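Local coordinates for haloacid dehalogenase-like hydrolase (Bacteroides thetaiotaomicron, PDB 2RBK), which is a haloacid dehalogenase-like hydrolase that binds magnesium and probably acts as a phosphatase, here holding a vanadium oxide in its active site, at residues Cys104-Glu109 and Ser113-Asn118; Glu30-His33 and Lys38-Ile41. All coordinates share one frame; numbering follows the deposited sequence.

Interaction 1 of 2, residues Cys104-Glu109 and Ser113-Asn118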
ATOM      1  N   CYS A 104       1.687 -15.463   9.135  1.00 12.12           N
ATOM      2  CA  CYS A 104       0.665 -14.611   8.525  1.00 11.65           C
ATOM      3  C   CYS A 104       0.287 -13.516   9.518  1.00 11.13           C
ATOM      4  O   CYS A 104       0.083 -13.796  10.693  1.00 11.72           O
ATOM      5  CB  CYS A 104      -0.551 -15.433   8.134  1.00 12.15           C
ATOM      6  SG  CYS A 104      -1.759 -14.548   7.112  1.00 12.45           S
ATOM      7  N   ILE A 105       0.234 -12.290   9.019  1.00 11.02           N
ATOM      8  CA  ILE A 105      -0.246 -11.116   9.753  1.00 10.63           C
ATOM      9  C   ILE A 105      -1.726 -10.965   9.497  1.00 10.26           C
ATOM     10  O   ILE A 105      -2.238 -11.145   8.368  1.00 11.10           O
ATOM     11  CB  ILE A 105       0.528  -9.862   9.342  1.00 10.91           C
ATOM     12  CG1 ILE A 105       2.012  -9.977   9.684  1.00 12.90           C
ATOM     13  CG2 ILE A 105      -0.077  -8.595   9.851  1.00 12.60           C
ATOM     14  CD1 ILE A 105       2.874  -8.951   8.997  1.00 15.12           C
ATOM     15  N   PHE A 106      -2.470 -10.658  10.570  1.00  9.99           N
ATOM     16  CA  PHE A 106      -3.917 -10.418  10.515  1.00  9.81           C
ATOM     17  C   PHE A 106      -4.193  -9.042  11.037  1.00 10.01           C
ATOM     18  O   PHE A 106      -3.853  -8.752  12.204  1.00 10.62           O
ATOM     19  CB  PHE A 106      -4.695 -11.482  11.305  1.00 10.49           C
ATOM     20  CG  PHE A 106      -4.575 -12.877  10.744  1.00 10.72           C
ATOM     21  CD1 PHE A 106      -3.484 -13.680  11.058  1.00 10.74           C
ATOM     22  CD2 PHE A 106      -5.530 -13.391   9.885  1.00 12.04           C
ATOM     23  CE1 PHE A 106      -3.371 -14.920  10.523  1.00 11.36           C
ATOM     24  CE2 PHE A 106      -5.423 -14.656   9.390  1.00 12.84           C
ATOM     25  CZ  PHE A 106      -4.314 -15.435   9.693  1.00 12.95           C
ATOM     26  N   VAL A 107      -4.788  -8.179  10.241  1.00  9.44           N
ATOM     27  CA  VAL A 107      -4.999  -6.802  10.590  1.00  9.51           C
ATOM     28  C   VAL A 107      -6.499  -6.544  10.786  1.00  9.63           C
ATOM     29  O   VAL A 107      -7.294  -6.793   9.869  1.00 10.12           O
ATOM     30  CB  VAL A 107      -4.454  -5.816   9.515  1.00 10.63           C
ATOM     31  CG1 VAL A 107      -4.462  -4.436  10.131  1.00 12.61           C
ATOM     32  CG2 VAL A 107      -3.113  -6.221   9.002  1.00 12.43           C
ATOM     33  N   GLU A 108      -6.853  -6.046  11.949  1.00 10.51           N
ATOM     34  CA  GLU A 108      -8.189  -5.596  12.300  1.00 11.53           C
ATOM     35  C   GLU A 108      -8.188  -4.076  12.241  1.00 12.34           C
ATOM     36  O   GLU A 108      -7.166  -3.436  12.059  1.00 14.24           O
ATOM     37  CB  GLU A 108      -8.549  -6.066  13.691  1.00 12.39           C
ATOM     38  CG  GLU A 108      -8.549  -7.585  13.849  1.00 12.84           C
ATOM     39  CD  GLU A 108      -8.570  -7.943  15.312  1.00 14.43           C
ATOM     40  OE1 GLU A 108      -9.596  -7.991  15.983  1.00 18.53           O
ATOM     41  OE2 GLU A 108      -7.464  -8.139  15.853  1.00 17.60           O
ATOM     42  N   GLU A 109      -9.375  -3.463  12.411  1.00 12.69           N
ATOM     43  CA  GLU A 109      -9.437  -2.011  12.351  1.00 12.71           C
ATOM     44  C   GLU A 109      -8.498  -1.337  13.357  1.00 13.52           C
ATOM     45  O   GLU A 109      -7.853  -0.361  13.002  1.00 15.73           O
ATOM     46  CB  GLU A 109     -10.887  -1.578  12.590  1.00 14.43           C
ATOM     47  CG  GLU A 109     -11.034  -0.093  12.392  1.00 18.34           C
ATOM     48  CD  GLU A 109     -12.397   0.526  12.436  1.00 21.42           C
ATOM     49  OE1 GLU A 109     -13.329  -0.114  12.949  1.00 26.19           O
ATOM     50  OE2 GLU A 109     -12.557   1.690  11.928  1.00 22.29           O
ATOM     51  N   SER A 113      -1.872  -8.305  14.462  1.00 11.34           N
ATOM     52  CA  SER A 113      -1.275  -9.505  15.058  1.00 11.72           C
ATOM     53  C   SER A 113      -0.520 -10.298  14.039  1.00 11.35           C
ATOM     54  O   SER A 113      -0.796 -10.233  12.843  1.00 12.24           O
ATOM     55  CB  SER A 113      -2.407 -10.388  15.608  1.00 13.05           C
ATOM     56  OG  SER A 113      -3.311  -9.734  16.414  1.00 14.44           O
ATOM     57  N   VAL A 114       0.388 -11.140  14.519  1.00 11.94           N
ATOM     58  CA  VAL A 114       1.102 -12.099  13.657  1.00 11.47           C
ATOM     59  C   VAL A 114       1.021 -13.457  14.281  1.00 12.19           C
ATOM     60  O   VAL A 114       1.077 -13.606  15.508  1.00 12.41           O
ATOM     61  CB  VAL A 114       2.532 -11.620  13.384  1.00 12.40           C
ATOM     62  CG1 VAL A 114       3.372 -11.538  14.668  1.00 14.78           C
ATOM     63  CG2 VAL A 114       3.191 -12.496  12.348  1.00 13.46           C
ATOM     64  N   CYS A 115       0.876 -14.461  13.398  1.00 11.82           N
ATOM     65  CA  CYS A 115       0.788 -15.848  13.814  1.00 12.39           C
ATOM     66  C   CYS A 115       2.090 -16.550  13.393  1.00 12.79           C
ATOM     67  O   CYS A 115       2.508 -16.465  12.249  1.00 13.49           O
ATOM     68  CB  CYS A 115      -0.396 -16.520  13.216  1.00 12.35           C
ATOM     69  SG  CYS A 115      -1.971 -15.749  13.628  1.00 12.70           S
ATOM     70  N   GLN A 116       2.724 -17.251  14.357  1.00 13.83           N
ATOM     71  CA  GLN A 116       3.930 -18.028  14.145  1.00 14.10           C
ATOM     72  C   GLN A 116       5.028 -17.289  13.385  1.00 14.75           C
ATOM     73  O   GLN A 116       5.611 -17.769  12.382  1.00 15.87           O
ATOM     74  CB  GLN A 116       3.597 -19.375  13.489  1.00 14.77           C
ATOM     75  CG  GLN A 116       2.584 -20.234  14.209  1.00 13.96           C
ATOM     76  CD  GLN A 116       3.060 -20.767  15.515  1.00 17.03           C
ATOM     77  OE1 GLN A 116       4.267 -21.084  15.671  1.00 25.17           O
ATOM     78  NE2 GLN A 116       2.144 -21.031  16.447  1.00 19.50           N
ATOM     79  N   PRO A 117       5.375 -16.105  13.868  1.00 15.32           N
ATOM     80  CA  PRO A 117       6.396 -15.356  13.156  1.00 16.41           C
ATOM     81  C   PRO A 117       7.738 -16.109  13.058  1.00 19.43           C
ATOM     82  O   PRO A 117       8.093 -16.766  14.042  1.00 21.07           O
ATOM     83  CB  PRO A 117       6.524 -14.087  13.984  1.00 17.28           C
ATOM     84  CG  PRO A 117       6.034 -14.411  15.374  1.00 17.57           C
ATOM     85  CD  PRO A 117       4.957 -15.423  15.098  1.00 16.91           C
ATOM     86  N   ASN A 118       8.425 -16.030  11.930  1.00 19.42           N
ATOM     87  CA  ASN A 118       9.660 -16.822  11.677  1.00 18.13           C
ATOM     88  C   ASN A 118      10.715 -15.953  10.968  1.00 16.59           C
ATOM     89  O   ASN A 118      10.600 -14.712  10.955  1.00 17.30           O
ATOM     90  CB  ASN A 118       9.409 -18.129  10.982  1.00 20.17           C
ATOM     91  CG  ASN A 118       9.025 -18.039   9.530  1.00 19.08           C
ATOM     92  OD1 ASN A 118       9.070 -16.980   8.950  1.00 22.42           O
ATOM     93  ND2 ASN A 118       8.659 -19.171   8.892  1.00 28.72           N
TER
HETATM   94  O   HOH W   1      -5.064  -8.477  14.824  1.00 16.90           O
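F106 and S113 face each other as a hydrogen-bonded pair of an antiparallel beta hairpin, and both backbone bonds form: F106 N reaches S113 O at 2.9 Å, and S113 N returns to F106 O at 3.0 Å. At the next hydrogen-bonded pair, C115 N donates to C104 O at 2.9 Å, but the return bond from C104 N to C115 O is weak. Between these pairs I105 and V114 make the non-hydrogen-bonded pair. With chi1 at 63°, V114 turns CG2 anti to the backbone N and sets it 3.9 Å from I105 CG1, the two side chains crossing at a slant.

C104, F106, S113 and C115 project from the other face of the sheet. Here the thiol of C115 meets the CD1-CE1 side of the F106 ring, with SG 3.5 Å from CE1. This sulfur-aromatic contact is oblique, SG standing 63° off the ring normal. Past the last backbone pair a water bridges the strands: it donates to F106 O and to E108 OE2 and also bonds S113 OG, at 2.7 Å. E108 OE2 has a second partner in K145, so a salt bridge steadies the carboxylate that holds this water.

The three-stranded sheet probably belongs to the cap domain that Cof-type members carry over the core. Helix 139-143 packs on F106 and C115 through A142, while helix 87-100 touches C104 and F106. Strand 104-107 is the middle strand, flanked by 112-115 and 149-152.

Interaction 2 of 2, residues Glu30-His33 and Lys38-Ile41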
ATOM      1  N   GLU A  30       5.978  19.864  -0.750  1.00  9.50           N
ATOM      2  CA  GLU A  30       5.729  21.222  -0.215  1.00  9.75           C
ATOM      3  C   GLU A  30       5.244  22.135  -1.332  1.00  9.52           C
ATOM      4  O   GLU A  30       4.262  22.883  -1.170  1.00 10.24           O
ATOM      5  CB  GLU A  30       7.015  21.774   0.407  1.00 10.70           C
ATOM      6  CG  GLU A  30       7.314  21.290   1.807  1.00 11.67           C
ATOM      7  CD  GLU A  30       6.568  22.007   2.904  1.00 14.22           C
ATOM      8  OE1 GLU A  30       5.825  23.012   2.695  1.00 20.39           O
ATOM      9  OE2 GLU A  30       6.621  21.538   4.069  1.00 15.57           O
ATOM     10  N   ALA A  31       5.945  22.080  -2.481  1.00  9.63           N
ATOM     11  CA  ALA A  31       5.575  22.971  -3.570  1.00 10.12           C
ATOM     12  C   ALA A  31       4.176  22.628  -4.112  1.00  9.30           C
ATOM     13  O   ALA A  31       3.379  23.508  -4.404  1.00 10.39           O
ATOM     14  CB  ALA A  31       6.606  22.864  -4.692  1.00 10.37           C
ATOM     15  N   ALA A  32       3.867  21.325  -4.227  1.00  9.01           N
ATOM     16  CA  ALA A  32       2.562  20.907  -4.745  1.00  8.81           C
ATOM     17  C   ALA A  32       1.456  21.313  -3.779  1.00  8.34           C
ATOM     18  O   ALA A  32       0.368  21.751  -4.193  1.00  9.00           O
ATOM     19  CB  ALA A  32       2.556  19.435  -5.003  1.00  9.67           C
ATOM     20  N   HIS A  33       1.702  21.168  -2.494  1.00  8.72           N
ATOM     21  CA  HIS A  33       0.694  21.531  -1.476  1.00  8.79           C
ATOM     22  C   HIS A  33       0.298  22.991  -1.609  1.00  9.08           C
ATOM     23  O   HIS A  33      -0.870  23.376  -1.541  1.00  9.73           O
ATOM     24  CB  HIS A  33       1.289  21.266  -0.085  1.00  9.87           C
ATOM     25  CG  HIS A  33       0.382  21.796   1.010  1.00  9.19           C
ATOM     26  ND1 HIS A  33      -0.709  21.128   1.448  1.00 10.21           N
ATOM     27  CD2 HIS A  33       0.470  22.977   1.682  1.00 10.25           C
ATOM     28  CE1 HIS A  33      -1.297  21.913   2.390  1.00 10.53           C
ATOM     29  NE2 HIS A  33      -0.607  23.027   2.545  1.00 10.36           N
ATOM     30  N   LYS A  38      -4.098  18.136  -3.842  1.00  9.08           N
ATOM     31  CA  LYS A  38      -4.391  17.256  -2.734  1.00  9.43           C
ATOM     32  C   LYS A  38      -3.411  16.072  -2.831  1.00 10.17           C
ATOM     33  O   LYS A  38      -3.202  15.513  -3.896  1.00 11.75           O
ATOM     34  CB  LYS A  38      -5.828  16.786  -2.735  1.00 10.40           C
ATOM     35  CG  LYS A  38      -6.837  17.891  -2.688  1.00 11.07           C
ATOM     36  CD  LYS A  38      -6.676  18.943  -1.672  1.00 12.78           C
ATOM     37  CE  LYS A  38      -7.891  19.849  -1.646  1.00 13.23           C
ATOM     38  NZ  LYS A  38      -7.683  20.976  -0.782  1.00 15.24           N
ATOM     39  N   ILE A  39      -2.828  15.716  -1.678  1.00  8.66           N
ATOM     40  CA  ILE A  39      -1.776  14.727  -1.607  1.00  8.68           C
ATOM     41  C   ILE A  39      -2.223  13.560  -0.738  1.00  8.35           C
ATOM     42  O   ILE A  39      -2.569  13.749   0.449  1.00  9.02           O
ATOM     43  CB  ILE A  39      -0.500  15.356  -1.020  1.00  9.73           C
ATOM     44  CG1 ILE A  39       0.029  16.466  -1.939  1.00 11.68           C
ATOM     45  CG2 ILE A  39       0.530  14.280  -0.706  1.00 10.99           C
ATOM     46  CD1 ILE A  39       1.159  17.264  -1.379  1.00 13.01           C
ATOM     47  N   PHE A  40      -2.304  12.387  -1.324  1.00  8.03           N
ATOM     48  CA  PHE A  40      -2.839  11.211  -0.658  1.00  8.23           C
ATOM     49  C   PHE A  40      -1.809  10.122  -0.654  1.00  7.68           C
ATOM     50  O   PHE A  40      -1.031   9.901  -1.594  1.00  9.00           O
ATOM     51  CB  PHE A  40      -4.072  10.711  -1.403  1.00  8.53           C
ATOM     52  CG  PHE A  40      -5.154  11.765  -1.461  1.00  8.46           C
ATOM     53  CD1 PHE A  40      -5.445  12.435  -2.631  1.00  8.53           C
ATOM     54  CD2 PHE A  40      -5.822  12.095  -0.289  1.00  9.37           C
ATOM     55  CE1 PHE A  40      -6.448  13.424  -2.608  1.00  8.84           C
ATOM     56  CE2 PHE A  40      -6.806  13.082  -0.274  1.00  9.10           C
ATOM     57  CZ  PHE A  40      -7.091  13.767  -1.442  1.00  8.89           C
ATOM     58  N   ILE A  41      -1.811   9.359   0.433  1.00  8.07           N
ATOM     59  CA  ILE A  41      -1.057   8.118   0.567  1.00  8.34           C
ATOM     60  C   ILE A  41      -1.881   6.968   0.076  1.00  8.11           C
ATOM     61  O   ILE A  41      -3.092   6.938   0.352  1.00  9.05           O
ATOM     62  CB  ILE A  41      -0.654   7.941   2.045  1.00  9.00           C
ATOM     63  CG1 ILE A  41       0.257   9.096   2.502  1.00  9.57           C
ATOM     64  CG2 ILE A  41      -0.035   6.578   2.312  1.00 10.79           C
ATOM     65  CD1 ILE A  41       1.536   9.213   1.722  1.00 11.42           C
TER
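I39 reaches from its strand to A32 and H33 on the preceding helix, a helix-on-sheet contact inside the beta-alpha-beta unit made of strand 4-7, helix 23-34 and strand 38-42. This unit belongs to the Rossmann-like core of the haloacid dehalogenase fold, and its first strand leads into the magnesium site at D8 and D10.

I39 gives up the most surface here, and a single methyl does the touching. Its side chain points at the helix with CG1 anti to the carbonyl carbon (chi1 -63°), and the chain then runs on extended through chi2 of 172°, so that CD1 is carried out to the helix. There it approaches A32 and H33 where the one residue passes into the next. The A32 methyl, itself directed at the strand, is 4.4 Å from I39 CD1, a loose apolar contact. H33 takes part with its backbone and the root of its side chain: the imidazole extends past the contact, and CB lies 4.2 Å from I39 CD1.

No hydrogen bond joins the two segments; they meet by loose apolar packing that buries 91 Å² in all. The backbone of I39 is held separately: its N donates to the carboxylate of D63, just ahead of the neighbouring strand 64-67. K38 bonds to K3 and L5, and F40 to L5 and F7, on and just before strand 4-7. I39 also touches F7, while H33 rests on L61. Between the two segments the nearest approach is from I39 CD1 to the backbone N of H33, 4.1 Å.

Overall arrangement
From the N terminus, strand 4-7 runs first, helix 23-34 follows, and interaction 2 closes the short turn that brings the chain back into the eight-stranded mixed sheet at strand 38-42. The chain then adds strands 64-67, 72-75 and 78-82 to that sheet and passes through helix 87-100 before interaction 1 closes a tighter turn, with three residues between its segments. The two contacts are in series, neither nested nor crossed. The centres of interactions 1 and 2 are about 32 Å apart, on opposite sides of the chain's centre. Interaction 2 ties a helix to the large sheet that carries the magnesium site; interaction 1 pairs two strands of the separate three-stranded sheet, probably of the cap.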